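Local coordinates for translation initiation factor eIF2B subunit delta (Schizosaccharomyces pombe, PDB 5B04), which serves as a subunit of the eIF2B complex, the guanine nucleotide exchange factor that swaps GDP for GTP on the gamma subunit of eIF2, at residues G[129-134]-G[198-203]; G[146-151]-G[165-170]; G[159-164]-G[377-382]; G[172-177]-G[192-197]. All coordinates share one frame; numbering follows the deposited sequence.

Contact 1 (G[129-134]-G[198-203])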
loop_
_atom_site.group_PDB
_atom_site.type_symbol
_atom_site.label_atom_id
_atom_site.label_comp_id
_atom_site.label_asym_id
_atom_site.label_seq_id
_atom_site.Cartn_x
_atom_site.Cartn_y
_atom_site.Cartn_z
ATOM N N ARG G 129 -6.601 -6.943 -29.340
ATOM C CA ARG G 129 -6.793 -7.206 -30.762
ATOM C C ARG G 129 -5.473 -7.489 -31.471
ATOM O O ARG G 129 -4.522 -6.713 -31.370
ATOM C CB ARG G 129 -7.502 -6.030 -31.434
ATOM C CG ARG G 129 -8.955 -5.872 -31.025
ATOM C CD ARG G 129 -9.602 -4.691 -31.728
ATOM N NE ARG G 129 -11.018 -4.572 -31.395
ATOM C CZ ARG G 129 -11.481 -3.967 -30.307
ATOM N NH1 ARG G 129 -10.638 -3.424 -29.438
ATOM N NH2 ARG G 129 -12.786 -3.905 -30.084
ATOM N N ARG G 130 -5.424 -8.609 -32.185
ATOM C CA ARG G 130 -4.232 -9.000 -32.928
ATOM C C ARG G 130 -4.585 -9.435 -34.346
ATOM O O ARG G 130 -5.738 -9.749 -34.642
ATOM C CB ARG G 130 -3.496 -10.136 -32.211
ATOM C CG ARG G 130 -2.999 -9.800 -30.814
ATOM C CD ARG G 130 -1.904 -8.748 -30.847
ATOM N NE ARG G 130 -1.226 -8.631 -29.558
ATOM C CZ ARG G 130 -1.627 -7.836 -28.571
ATOM N NH1 ARG G 130 -2.707 -7.081 -28.721
ATOM N NH2 ARG G 130 -0.948 -7.797 -27.434
ATOM N N ARG G 131 -3.584 -9.448 -35.218
ATOM C CA ARG G 131 -3.736 -10.003 -36.558
ATOM C C ARG G 131 -2.775 -11.169 -36.756
ATOM O O ARG G 131 -1.568 -10.973 -36.902
ATOM C CB ARG G 131 -3.667 -8.906 -37.622
ATOM C CG ARG G 131 -3.643 -9.440 -39.045
ATOM C CD ARG G 131 -4.591 -8.676 -39.957
ATOM N NE ARG G 131 -4.210 -7.276 -40.109
ATOM C CZ ARG G 131 -4.869 -6.403 -40.863
ATOM N NH1 ARG G 131 -5.944 -6.786 -41.539
ATOM N NH2 ARG G 131 -4.453 -5.146 -40.944
ATOM N N ARG G 132 -3.314 -12.382 -36.755
ATOM C CA ARG G 132 -2.507 -13.585 -36.845
ATOM C C ARG G 132 -2.165 -14.109 -38.282
ATOM O O ARG G 132 -1.162 -14.767 -38.558
ATOM C CB ARG G 132 -3.154 -14.635 -35.941
ATOM C CG ARG G 132 -3.087 -14.293 -34.458
ATOM C CD ARG G 132 -3.699 -15.391 -33.604
ATOM N NE ARG G 132 -3.704 -15.042 -32.186
ATOM C CZ ARG G 132 -4.287 -15.780 -31.247
ATOM N NH1 ARG G 132 -4.896 -16.902 -31.584
ATOM N NH2 ARG G 132 -4.254 -15.402 -29.976
ATOM N N THR G 133 -3.057 -13.736 -39.193
ATOM C CA THR G 133 -2.878 -14.037 -40.610
ATOM C C THR G 133 -2.990 -12.851 -41.561
ATOM O O THR G 133 -3.398 -11.763 -41.159
ATOM C CB THR G 133 -4.015 -15.029 -40.917
ATOM O OG1 THR G 133 -5.281 -14.375 -40.760
ATOM C CG2 THR G 133 -3.946 -16.234 -39.990
ATOM N N THR G 134 -2.717 -13.083 -42.826
ATOM C CA THR G 134 -2.673 -12.013 -43.784
ATOM C C THR G 134 -4.010 -11.807 -44.447
ATOM O O THR G 134 -4.126 -11.003 -45.349
ATOM C CB THR G 134 -1.621 -12.277 -44.855
ATOM O OG1 THR G 134 -2.140 -13.186 -45.816
ATOM C CG2 THR G 134 -0.407 -12.898 -44.261
ATOM N N ILE G 198 3.527 0.892 -40.983
ATOM C CA ILE G 198 3.518 0.928 -39.527
ATOM C C ILE G 198 2.166 0.494 -38.967
ATOM O O ILE G 198 2.100 -0.285 -38.015
ATOM C CB ILE G 198 3.857 2.338 -38.999
ATOM C CG1 ILE G 198 5.262 2.750 -39.442
ATOM C CG2 ILE G 198 3.748 2.386 -37.482
ATOM C CD1 ILE G 198 5.659 4.139 -38.992
ATOM N N ALA G 199 1.093 0.999 -39.569
ATOM C CA ALA G 199 -0.264 0.697 -39.122
ATOM C C ALA G 199 -0.560 -0.798 -39.192
ATOM O O ALA G 199 -1.256 -1.343 -38.335
ATOM C CB ALA G 199 -1.277 1.475 -39.948
ATOM N N TYR G 200 -0.030 -1.454 -40.218
ATOM C CA TYR G 200 -0.188 -2.894 -40.367
ATOM C C TYR G 200 0.624 -3.643 -39.317
ATOM O O TYR G 200 0.150 -4.613 -38.728
ATOM C CB TYR G 200 0.228 -3.336 -41.773
ATOM C CG TYR G 200 0.495 -4.820 -41.903
ATOM C CD1 TYR G 200 -0.551 -5.729 -41.994
ATOM C CD2 TYR G 200 1.795 -5.309 -41.947
ATOM C CE1 TYR G 200 -0.309 -7.086 -42.115
ATOM C CE2 TYR G 200 2.045 -6.662 -42.068
ATOM C CZ TYR G 200 0.991 -7.546 -42.153
ATOM O OH TYR G 200 1.239 -8.894 -42.275
ATOM N N LEU G 201 1.848 -3.178 -39.083
ATOM C CA LEU G 201 2.754 -3.827 -38.142
ATOM C C LEU G 201 2.260 -3.740 -36.701
ATOM O O LEU G 201 2.416 -4.685 -35.928
ATOM C CB LEU G 201 4.153 -3.215 -38.247
ATOM C CG LEU G 201 4.962 -3.606 -39.484
ATOM C CD1 LEU G 201 6.285 -2.862 -39.514
ATOM C CD2 LEU G 201 5.191 -5.108 -39.518
ATOM N N VAL G 202 1.661 -2.609 -36.344
ATOM C CA VAL G 202 1.177 -2.410 -34.983
ATOM C C VAL G 202 -0.097 -3.219 -34.745
ATOM O O VAL G 202 -0.497 -3.446 -33.603
ATOM C CB VAL G 202 0.914 -0.914 -34.687
ATOM C CG1 VAL G 202 -0.405 -0.466 -35.298
ATOM C CG2 VAL G 202 0.926 -0.654 -33.186
ATOM N N SER G 203 -0.725 -3.666 -35.829
ATOM C CA SER G 203 -1.932 -4.479 -35.733
ATOM C C SER G 203 -1.581 -5.951 -35.547
ATOM O O SER G 203 -2.394 -6.735 -35.060
ATOM C CB SER G 203 -2.808 -4.296 -36.974
ATOM O OG SER G 203 -2.160 -4.782 -38.136
#

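Contact 2 (G[146-151]-G[165-170])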
loop_
_atom_site.group_PDB
_atom_site.type_symbol
_atom_site.label_atom_id
_atom_site.label_comp_id
_atom_site.label_asym_id
_atom_site.label_seq_id
_atom_site.Cartn_x
_atom_site.Cartn_y
_atom_site.Cartn_z
ATOM N N ILE G 146 5.266 -7.476 -44.575
ATOM C CA ILE G 146 4.357 -8.583 -44.291
ATOM C C ILE G 146 5.042 -9.690 -43.495
ATOM O O ILE G 146 4.526 -10.140 -42.471
ATOM C CB ILE G 146 3.784 -9.188 -45.587
ATOM C CG1 ILE G 146 3.008 -8.133 -46.375
ATOM C CG2 ILE G 146 2.893 -10.379 -45.272
ATOM C CD1 ILE G 146 2.438 -8.644 -47.680
ATOM N N ARG G 147 6.204 -10.124 -43.975
ATOM C CA ARG G 147 6.956 -11.191 -43.323
ATOM C C ARG G 147 7.396 -10.776 -41.925
ATOM O O ARG G 147 7.475 -11.604 -41.017
ATOM C CB ARG G 147 8.171 -11.584 -44.164
ATOM C CG ARG G 147 7.857 -11.801 -45.635
ATOM C CD ARG G 147 9.012 -12.468 -46.361
ATOM N NE ARG G 147 8.689 -12.739 -47.759
ATOM C CZ ARG G 147 8.886 -13.908 -48.359
ATOM N NH1 ARG G 147 9.406 -14.924 -47.683
ATOM N NH2 ARG G 147 8.562 -14.064 -49.635
ATOM N N LEU G 148 7.679 -9.488 -41.758
ATOM C CA LEU G 148 8.033 -8.950 -40.452
ATOM C C LEU G 148 6.821 -8.984 -39.530
ATOM O O LEU G 148 6.945 -9.244 -38.335
ATOM C CB LEU G 148 8.565 -7.522 -40.579
ATOM C CG LEU G 148 9.135 -6.902 -39.301
ATOM C CD1 LEU G 148 10.422 -7.604 -38.895
ATOM C CD2 LEU G 148 9.363 -5.408 -39.480
ATOM N N GLY G 149 5.648 -8.723 -40.099
ATOM C CA GLY G 149 4.407 -8.758 -39.348
ATOM C C GLY G 149 4.095 -10.151 -38.842
ATOM O O GLY G 149 3.581 -10.320 -37.737
ATOM N N LEU G 150 4.409 -11.154 -39.656
ATOM C CA LEU G 150 4.202 -12.543 -39.267
ATOM C C LEU G 150 5.158 -12.949 -38.150
ATOM O O LEU G 150 4.749 -13.563 -37.167
ATOM C CB LEU G 150 4.378 -13.474 -40.468
ATOM C CG LEU G 150 3.359 -13.351 -41.600
ATOM C CD1 LEU G 150 3.652 -14.372 -42.685
ATOM C CD2 LEU G 150 1.943 -13.517 -41.072
ATOM N N LYS G 151 6.430 -12.595 -38.303
ATOM C CA LYS G 151 7.455 -12.993 -37.346
ATOM C C LYS G 151 7.300 -12.273 -36.010
ATOM O O LYS G 151 7.586 -12.841 -34.955
ATOM C CB LYS G 151 8.848 -12.736 -37.919
ATOM C CG LYS G 151 9.670 -14.000 -38.076
ATOM C CD LYS G 151 11.140 -13.698 -38.306
ATOM C CE LYS G 151 11.343 -12.579 -39.307
ATOM N NZ LYS G 151 12.791 -12.375 -39.576
ATOM N N ILE G 165 16.203 -3.497 -35.043
ATOM C CA ILE G 165 17.134 -3.697 -36.150
ATOM C C ILE G 165 16.411 -4.186 -37.400
ATOM O O ILE G 165 16.585 -3.630 -38.486
ATOM C CB ILE G 165 18.241 -4.705 -35.782
ATOM C CG1 ILE G 165 19.111 -4.157 -34.650
ATOM C CG2 ILE G 165 19.100 -5.021 -36.995
ATOM C CD1 ILE G 165 20.285 -5.046 -34.299
ATOM N N ASP G 166 15.598 -5.227 -37.240
ATOM C CA ASP G 166 14.837 -5.785 -38.352
ATOM C C ASP G 166 13.843 -4.773 -38.913
ATOM O O ASP G 166 13.615 -4.725 -40.121
ATOM C CB ASP G 166 14.101 -7.055 -37.917
ATOM C CG ASP G 166 15.027 -8.247 -37.777
ATOM O OD1 ASP G 166 16.201 -8.050 -37.400
ATOM O OD2 ASP G 166 14.580 -9.383 -38.045
ATOM N N LEU G 167 13.256 -3.971 -38.030
ATOM C CA LEU G 167 12.298 -2.948 -38.438
ATOM C C LEU G 167 12.941 -1.924 -39.362
ATOM O O LEU G 167 12.364 -1.537 -40.378
ATOM C CB LEU G 167 11.707 -2.242 -37.218
ATOM C CG LEU G 167 10.712 -1.121 -37.524
ATOM C CD1 LEU G 167 9.428 -1.692 -38.103
ATOM C CD2 LEU G 167 10.426 -0.288 -36.285
ATOM N N LEU G 168 14.142 -1.488 -38.997
ATOM C CA LEU G 168 14.857 -0.478 -39.766
ATOM C C LEU G 168 15.324 -1.027 -41.111
ATOM O O LEU G 168 15.080 -0.414 -42.149
ATOM C CB LEU G 168 16.044 0.057 -38.965
ATOM C CG LEU G 168 15.654 0.944 -37.781
ATOM C CD1 LEU G 168 16.870 1.342 -36.963
ATOM C CD2 LEU G 168 14.907 2.177 -38.268
ATOM N N LYS G 169 15.983 -2.182 -41.086
ATOM C CA LYS G 169 16.474 -2.824 -42.304
ATOM C C LYS G 169 15.341 -3.116 -43.283
ATOM O O LYS G 169 15.531 -3.068 -44.499
ATOM C CB LYS G 169 17.220 -4.117 -41.964
ATOM C CG LYS G 169 18.527 -3.901 -41.222
ATOM C CD LYS G 169 19.052 -5.195 -40.622
ATOM C CE LYS G 169 19.421 -6.205 -41.695
ATOM N NZ LYS G 169 19.977 -7.454 -41.102
ATOM N N THR G 170 14.164 -3.418 -42.745
ATOM C CA THR G 170 12.979 -3.634 -43.566
ATOM C C THR G 170 12.539 -2.326 -44.213
ATOM O O THR G 170 12.196 -2.291 -45.395
ATOM C CB THR G 170 11.815 -4.219 -42.741
ATOM O OG1 THR G 170 12.154 -5.541 -42.305
ATOM C CG2 THR G 170 10.539 -4.279 -43.569
#

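Contact 3 (G[159-164]-G[377-382]). With PO4 (phosphate ion), chain P; PO4 (phosphate ion), chain O.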
loop_
_atom_site.group_PDB
_atom_site.type_symbol
_atom_site.label_atom_id
_atom_site.label_comp_id
_atom_site.label_asym_id
_atom_site.label_seq_id
_atom_site.Cartn_x
_atom_site.Cartn_y
_atom_site.Cartn_z
ATOM N N GLY G 159 13.424 -10.046 -29.089
ATOM C CA GLY G 159 12.869 -8.916 -28.361
ATOM C C GLY G 159 13.288 -7.563 -28.909
ATOM O O GLY G 159 13.801 -7.470 -30.025
ATOM N N SER G 160 13.080 -6.521 -28.104
ATOM C CA SER G 160 13.168 -5.120 -28.531
ATOM C C SER G 160 14.387 -4.747 -29.375
ATOM O O SER G 160 14.261 -4.016 -30.358
ATOM C CB SER G 160 13.128 -4.205 -27.304
ATOM O OG SER G 160 14.240 -4.438 -26.458
ATOM N N ASN G 161 15.561 -5.236 -28.988
ATOM C CA ASN G 161 16.790 -4.901 -29.700
ATOM C C ASN G 161 16.773 -5.390 -31.143
ATOM O O ASN G 161 17.031 -4.622 -32.070
ATOM C CB ASN G 161 18.004 -5.477 -28.970
ATOM C CG ASN G 161 18.893 -4.400 -28.379
ATOM O OD1 ASN G 161 18.988 -3.295 -28.914
ATOM N ND2 ASN G 161 19.552 -4.719 -27.271
ATOM N N GLN G 162 16.463 -6.669 -31.328
ATOM C CA GLN G 162 16.420 -7.256 -32.661
ATOM C C GLN G 162 15.196 -6.771 -33.431
ATOM O O GLN G 162 15.242 -6.624 -34.654
ATOM C CB GLN G 162 16.422 -8.784 -32.577
ATOM C CG GLN G 162 16.729 -9.472 -33.896
ATOM C CD GLN G 162 18.106 -9.118 -34.427
ATOM O OE1 GLN G 162 19.071 -9.025 -33.669
ATOM N NE2 GLN G 162 18.200 -8.916 -35.736
ATOM N N ARG G 163 14.104 -6.527 -32.709
ATOM C CA ARG G 163 12.884 -5.988 -33.304
ATOM C C ARG G 163 13.162 -4.664 -33.999
ATOM O O ARG G 163 12.660 -4.406 -35.091
ATOM C CB ARG G 163 11.796 -5.799 -32.242
ATOM C CG ARG G 163 11.194 -7.096 -31.739
ATOM C CD ARG G 163 10.423 -6.926 -30.443
ATOM N NE ARG G 163 9.103 -6.339 -30.636
ATOM C CZ ARG G 163 8.251 -6.100 -29.646
ATOM N NH1 ARG G 163 8.585 -6.399 -28.398
ATOM N NH2 ARG G 163 7.065 -5.565 -29.901
ATOM N N CYS G 164 13.975 -3.831 -33.358
ATOM C CA CYS G 164 14.303 -2.517 -33.890
ATOM C C CYS G 164 15.205 -2.620 -35.116
ATOM O O CYS G 164 14.998 -1.918 -36.107
ATOM C CB CYS G 164 14.974 -1.663 -32.815
ATOM S SG CYS G 164 15.152 0.075 -33.259
ATOM N N GLU G 377 20.363 0.232 -23.757
ATOM C CA GLU G 377 20.853 1.193 -24.736
ATOM C C GLU G 377 20.088 2.506 -24.596
ATOM O O GLU G 377 18.923 2.511 -24.197
ATOM C CB GLU G 377 20.718 0.634 -26.156
ATOM C CG GLU G 377 21.671 -0.515 -26.485
ATOM C CD GLU G 377 21.211 -1.860 -25.943
ATOM O OE1 GLU G 377 21.746 -2.894 -26.396
ATOM O OE2 GLU G 377 20.322 -1.889 -25.068
ATOM N N SER G 378 20.744 3.615 -24.921
ATOM C CA SER G 378 20.178 4.943 -24.692
ATOM C C SER G 378 18.915 5.208 -25.504
ATOM O O SER G 378 18.002 5.886 -25.034
ATOM C CB SER G 378 21.214 6.024 -25.004
ATOM O OG SER G 378 21.616 5.965 -26.362
ATOM N N TYR G 379 18.861 4.674 -26.720
ATOM C CA TYR G 379 17.745 4.950 -27.620
ATOM C C TYR G 379 16.454 4.287 -27.149
ATOM O O TYR G 379 15.382 4.539 -27.699
ATOM C CB TYR G 379 18.078 4.496 -29.044
ATOM C CG TYR G 379 17.884 3.017 -29.287
ATOM C CD1 TYR G 379 18.764 2.083 -28.758
ATOM C CD2 TYR G 379 16.824 2.555 -30.057
ATOM C CE1 TYR G 379 18.590 0.730 -28.982
ATOM C CE2 TYR G 379 16.643 1.206 -30.286
ATOM C CZ TYR G 379 17.528 0.298 -29.747
ATOM O OH TYR G 379 17.350 -1.048 -29.973
ATOM N N LYS G 380 16.561 3.438 -26.130
ATOM C CA LYS G 380 15.390 2.786 -25.560
ATOM C C LYS G 380 14.876 3.546 -24.340
ATOM O O LYS G 380 13.963 3.088 -23.651
ATOM C CB LYS G 380 15.707 1.334 -25.196
ATOM C CG LYS G 380 15.942 0.445 -26.409
ATOM C CD LYS G 380 15.993 -1.027 -26.037
ATOM C CE LYS G 380 17.202 -1.341 -25.178
ATOM N NZ LYS G 380 17.374 -2.807 -24.974
ATOM N N PHE G 381 15.466 4.707 -24.076
ATOM C CA PHE G 381 14.957 5.598 -23.041
ATOM C C PHE G 381 13.674 6.237 -23.558
ATOM O O PHE G 381 13.531 6.457 -24.761
ATOM C CB PHE G 381 15.977 6.681 -22.668
ATOM C CG PHE G 381 17.188 6.171 -21.925
ATOM C CD1 PHE G 381 17.468 4.816 -21.843
ATOM C CD2 PHE G 381 18.047 7.061 -21.300
ATOM C CE1 PHE G 381 18.582 4.362 -21.162
ATOM C CE2 PHE G 381 19.161 6.613 -20.616
ATOM C CZ PHE G 381 19.429 5.261 -20.547
ATOM N N THR G 382 12.739 6.535 -22.662
ATOM C CA THR G 382 11.477 7.133 -23.079
ATOM C C THR G 382 11.056 8.280 -22.165
ATOM O O THR G 382 11.466 8.351 -21.006
ATOM C CB THR G 382 10.345 6.085 -23.125
ATOM O OG1 THR G 382 9.172 6.666 -23.710
ATOM C CG2 THR G 382 10.016 5.583 -21.728
HETATM P P PO4 P . 11.552 -7.176 -24.892
HETATM O O1 PO4 P . 11.737 -6.927 -23.414
HETATM O O2 PO4 P . 10.564 -6.182 -25.453
HETATM O O3 PO4 P . 12.880 -7.015 -25.595
HETATM O O4 PO4 P . 11.034 -8.577 -25.108
HETATM P P PO4 O . 16.581 -7.677 -25.325
HETATM O O1 PO4 O . 17.628 -7.555 -24.244
HETATM O O2 PO4 O . 15.410 -8.475 -24.801
HETATM O O3 PO4 O . 16.113 -6.298 -25.729
HETATM O O4 PO4 O . 17.171 -8.379 -26.524
#

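Contact 4 (G[172-177]-G[192-197])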
loop_
_atom_site.group_PDB
_atom_site.type_symbol
_atom_site.label_atom_id
_atom_site.label_comp_id
_atom_site.label_asym_id
_atom_site.label_seq_id
_atom_site.Cartn_x
_atom_site.Cartn_y
_atom_site.Cartn_z
ATOM N N LYS G 172 14.326 0.176 -44.975
ATOM C CA LYS G 172 15.250 0.551 -46.037
ATOM C C LYS G 172 14.801 -0.096 -47.336
ATOM O O LYS G 172 14.734 0.560 -48.373
ATOM C CB LYS G 172 16.686 0.142 -45.707
ATOM C CG LYS G 172 17.134 0.514 -44.309
ATOM C CD LYS G 172 18.652 0.550 -44.190
ATOM C CE LYS G 172 19.331 -0.453 -45.100
ATOM N NZ LYS G 172 20.809 -0.417 -44.924
ATOM N N ILE G 173 14.487 -1.387 -47.263
ATOM C CA ILE G 173 13.924 -2.118 -48.392
ATOM C C ILE G 173 12.642 -1.443 -48.863
ATOM O O ILE G 173 12.392 -1.328 -50.064
ATOM C CB ILE G 173 13.626 -3.590 -48.025
ATOM C CG1 ILE G 173 14.908 -4.311 -47.601
ATOM C CG2 ILE G 173 12.964 -4.312 -49.189
ATOM C CD1 ILE G 173 15.718 -4.862 -48.757
ATOM N N VAL G 174 11.839 -0.990 -47.904
ATOM C CA VAL G 174 10.613 -0.264 -48.206
ATOM C C VAL G 174 10.914 0.990 -49.019
ATOM O O VAL G 174 10.365 1.179 -50.101
ATOM C CB VAL G 174 9.858 0.134 -46.923
ATOM C CG1 VAL G 174 8.732 1.107 -47.245
ATOM C CG2 VAL G 174 9.323 -1.099 -46.222
ATOM N N ILE G 175 11.800 1.830 -48.494
ATOM C CA ILE G 175 12.165 3.080 -49.153
ATOM C C ILE G 175 12.935 2.824 -50.451
ATOM O O ILE G 175 12.746 3.530 -51.443
ATOM C CB ILE G 175 12.996 3.982 -48.209
ATOM C CG1 ILE G 175 12.108 4.528 -47.088
ATOM C CG2 ILE G 175 13.631 5.136 -48.967
ATOM C CD1 ILE G 175 12.846 5.371 -46.073
ATOM N N GLN G 176 13.785 1.800 -50.449
ATOM C CA GLN G 176 14.560 1.450 -51.639
ATOM C C GLN G 176 13.652 1.045 -52.799
ATOM O O GLN G 176 13.859 1.471 -53.935
ATOM C CB GLN G 176 15.546 0.320 -51.332
ATOM C CG GLN G 176 16.408 -0.095 -52.512
ATOM C CD GLN G 176 17.438 0.956 -52.882
ATOM O OE1 GLN G 176 17.120 1.955 -53.525
ATOM N NE2 GLN G 176 18.682 0.731 -52.476
ATOM N N ASP G 177 12.649 0.224 -52.507
ATOM C CA ASP G 177 11.703 -0.220 -53.526
ATOM C C ASP G 177 10.634 0.848 -53.740
ATOM O O ASP G 177 9.840 0.764 -54.676
ATOM C CB ASP G 177 11.078 -1.563 -53.137
ATOM C CG ASP G 177 12.037 -2.724 -53.310
ATOM O OD1 ASP G 177 13.010 -2.584 -54.081
ATOM O OD2 ASP G 177 11.813 -3.779 -52.680
ATOM N N THR G 192 3.880 9.075 -45.628
ATOM C CA THR G 192 2.538 8.502 -45.625
ATOM C C THR G 192 2.590 7.011 -45.942
ATOM O O THR G 192 1.914 6.205 -45.301
ATOM C CB THR G 192 1.618 9.212 -46.636
ATOM O OG1 THR G 192 1.419 10.571 -46.229
ATOM C CG2 THR G 192 0.268 8.515 -46.719
ATOM N N HIS G 193 3.401 6.655 -46.933
ATOM C CA HIS G 193 3.592 5.259 -47.310
ATOM C C HIS G 193 4.189 4.473 -46.148
ATOM O O HIS G 193 3.799 3.335 -45.889
ATOM C CB HIS G 193 4.490 5.155 -48.543
ATOM C CG HIS G 193 4.614 3.766 -49.087
ATOM N ND1 HIS G 193 5.823 3.111 -49.185
ATOM C CD2 HIS G 193 3.682 2.908 -49.564
ATOM C CE1 HIS G 193 5.630 1.909 -49.698
ATOM N NE2 HIS G 193 4.339 1.761 -49.937
ATOM N N ILE G 194 5.135 5.095 -45.451
ATOM C CA ILE G 194 5.730 4.508 -44.257
ATOM C C ILE G 194 4.664 4.281 -43.187
ATOM O O ILE G 194 4.611 3.217 -42.569
ATOM C CB ILE G 194 6.856 5.401 -43.689
ATOM C CG1 ILE G 194 8.112 5.288 -44.555
ATOM C CG2 ILE G 194 7.183 5.015 -42.257
ATOM C CD1 ILE G 194 8.730 3.906 -44.559
ATOM N N ASN G 195 3.809 5.281 -42.989
ATOM C CA ASN G 195 2.728 5.196 -42.012
ATOM C C ASN G 195 1.792 4.018 -42.262
ATOM O O ASN G 195 1.229 3.454 -41.325
ATOM C CB ASN G 195 1.922 6.498 -41.999
ATOM C CG ASN G 195 2.593 7.592 -41.192
ATOM O OD1 ASN G 195 3.731 7.443 -40.747
ATOM N ND2 ASN G 195 1.890 8.703 -41.002
ATOM N N SER G 196 1.630 3.651 -43.529
ATOM C CA SER G 196 0.795 2.511 -43.893
ATOM C C SER G 196 1.416 1.208 -43.404
ATOM O O SER G 196 0.726 0.349 -42.855
ATOM C CB SER G 196 0.583 2.458 -45.407
ATOM O OG SER G 196 -0.219 3.539 -45.847
ATOM N N GLN G 197 2.723 1.072 -43.607
ATOM C CA GLN G 197 3.445 -0.120 -43.183
ATOM C C GLN G 197 3.427 -0.246 -41.663
ATOM O O GLN G 197 3.322 -1.345 -41.121
ATOM C CB GLN G 197 4.888 -0.087 -43.693
ATOM C CG GLN G 197 5.036 0.406 -45.127
ATOM C CD GLN G 197 4.227 -0.408 -46.120
ATOM O OE1 GLN G 197 4.643 -1.485 -46.543
ATOM N NE2 GLN G 197 3.065 0.111 -46.503
#

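Contact 1 (G[129-134]-G[198-203])
R131 brings its guanidinium up beside S203 and Y200, three residues apart on helix 186-204. S203 OG is at the edge of that group, near its plane, 3.6 Å from R131 NH2. On the tyrosine the relation is less regular: R131 NH2 stands at the ring's edge, 4.1 Å from Y200 CD1, yet the ring lies oblique to the guanidinium, with the two planes 41° apart and the side chains crossing at about a right angle. R131 gets there with CG anti to the N (chi1 173°) and two bends further along, while its CB rests 3.6 Å from S203 O. The main chain comes nearer still, R131 N lying 3.0 Å from the same S203 O. V145 and I146 of helix 143-154 pack on Y200, and T134 N is hydrogen-bonded to D161 of the neighbouring gamma subunit. For the guanidinium, the arrangement implies van der Waals contact and probably a general attraction to the carbonyl-rich C-terminal end of the helix.

Contact 2 (G[146-151]-G[165-170])
In an antiparallel helix pair, L148 reaches from helix 143-154 to D166, L167 and T170 on helix 160-177. The two short axes approach to 10.9 Å with their directions 167° apart, so the two segments run nearly antiparallel. Each branch of the leucine has its own work. CD1 lies 3.8 Å from D166 CB, touching the aliphatic part of the acid, while CD2 is 4.0 Å from L167 CD1, the two leucines crossing at about a right angle. CD2 also rests 4.0 Å from T170 OG1. The anti chi1 of L148 (-173°) carries both methyls to the neighbouring helix. The pair belongs to the helical part of the subunit that precedes its Rossmann-like sheet; L201 of helix 186-204 touches both L148 and L167, making three helices meet around these leucines. Polar groups flank them. T170 OG1 donates to D166 O at 2.8 Å, and that carbonyl takes T170 N as well, the two donors arriving from opposite faces of its plane. Beside the leucines, where both residues are partly exposed, K151 NZ faces D166 OD2 over 3.8 Å, a long salt bridge, whereas D166 OD1 is hydrogen-bonded to Q162 NE2. On its outer side, helix 143-154 meets the gamma subunit, whose E38 forms a salt bridge with R147.

Contact 3 (G[159-164]-G[377-382])
N161 spends both ends of its amide on the 377-382 loop, right beside two phosphate ions gathered at the start of its own helix. This is an anion site at a helix N-terminus, G159 being the N-cap of helix 160-177, facing the loop that follows strand 372-375 of the Rossmann-like sheet. S160 N donates to O3 of the chain P phosphate. S160 OG, placed between its backbone N and carbonyl carbon (chi1 63°), lies near O3 of both ions, and which one takes its proton is not settled. The phosphates probably come from the crystallisation liquor. Across the contact, N161 ND2 donates to E377 OE1 at 3.0 Å, nearly straight (163°); it comes from above the carboxylate plane, and the amide and carboxylate planes stand 83° apart. On the amide's other end, Y379 OH donates to N161 OD1, also at 3.0 Å; together the two bonds fix which way round the amide lies. K380 lays CG over one face of the Y379 ring, while its NZ is hydrogen-bonded to G343 O and forms a salt bridge with E377 OE2. Obliquely to the same ring, C164 SG sits 3.5 Å from Y379 CE2.

Contact 4 (G[172-177]-G[192-197])
The H193 imidazole has Q197 NE2 over one face, 3.9 Å above the plane and offset toward the rim, and V174 CG1 approaching obliquely, 4.0 Å from H193 ND1. The ring of Y178 meets it too, with the planes at about 35°. From helix 160-177, V174 CG1 is the methyl that does the touching: placed by a trans chi1 (169°), it also lies 3.9 Å from I194 CD1 and 4.3 Å from Q197 CG, so one methyl is set among three residues of the opposing helix. I175 adds a looser contact, its CG1 4.3 Å from I194 CD1. The Q197 amide is anchored by the loop before helix 143-154, OE1 accepting from H142 N and NE2 donating to D140 O, which holds its position beside the histidine. S34 of the gamma subunit packs on H193. With segment axes 11.0 Å apart and directions at 139°, this is largely apolar packing, with a histidine and a glutamine chain at the side, between consecutive antiparallel helices, splayed well away from exact alignment, within the helical bundle of the subunit.

Helix 160-177 carries three of the four contacts: contact 3 uses its first turns, contact 2 its middle and contact 4 its last turns, with centres about 15 Å apart between contacts 3 and 2 and about 12 Å between contacts 2 and 4. Helix 186-204 joins contact 4 to contact 1, their centres about 16 Å apart. Contacts 1 and 2 touch directly, L201 CD1 lying 3.6 Å from L167 CD1. Contact 3 is the one that holds the phosphates; its centre is about 6 Å from the centre of the chain, and no other protein chain touches its segments. Contacts 1, 2 and 4 lie further out, and residues of the gamma subunit reach each of them.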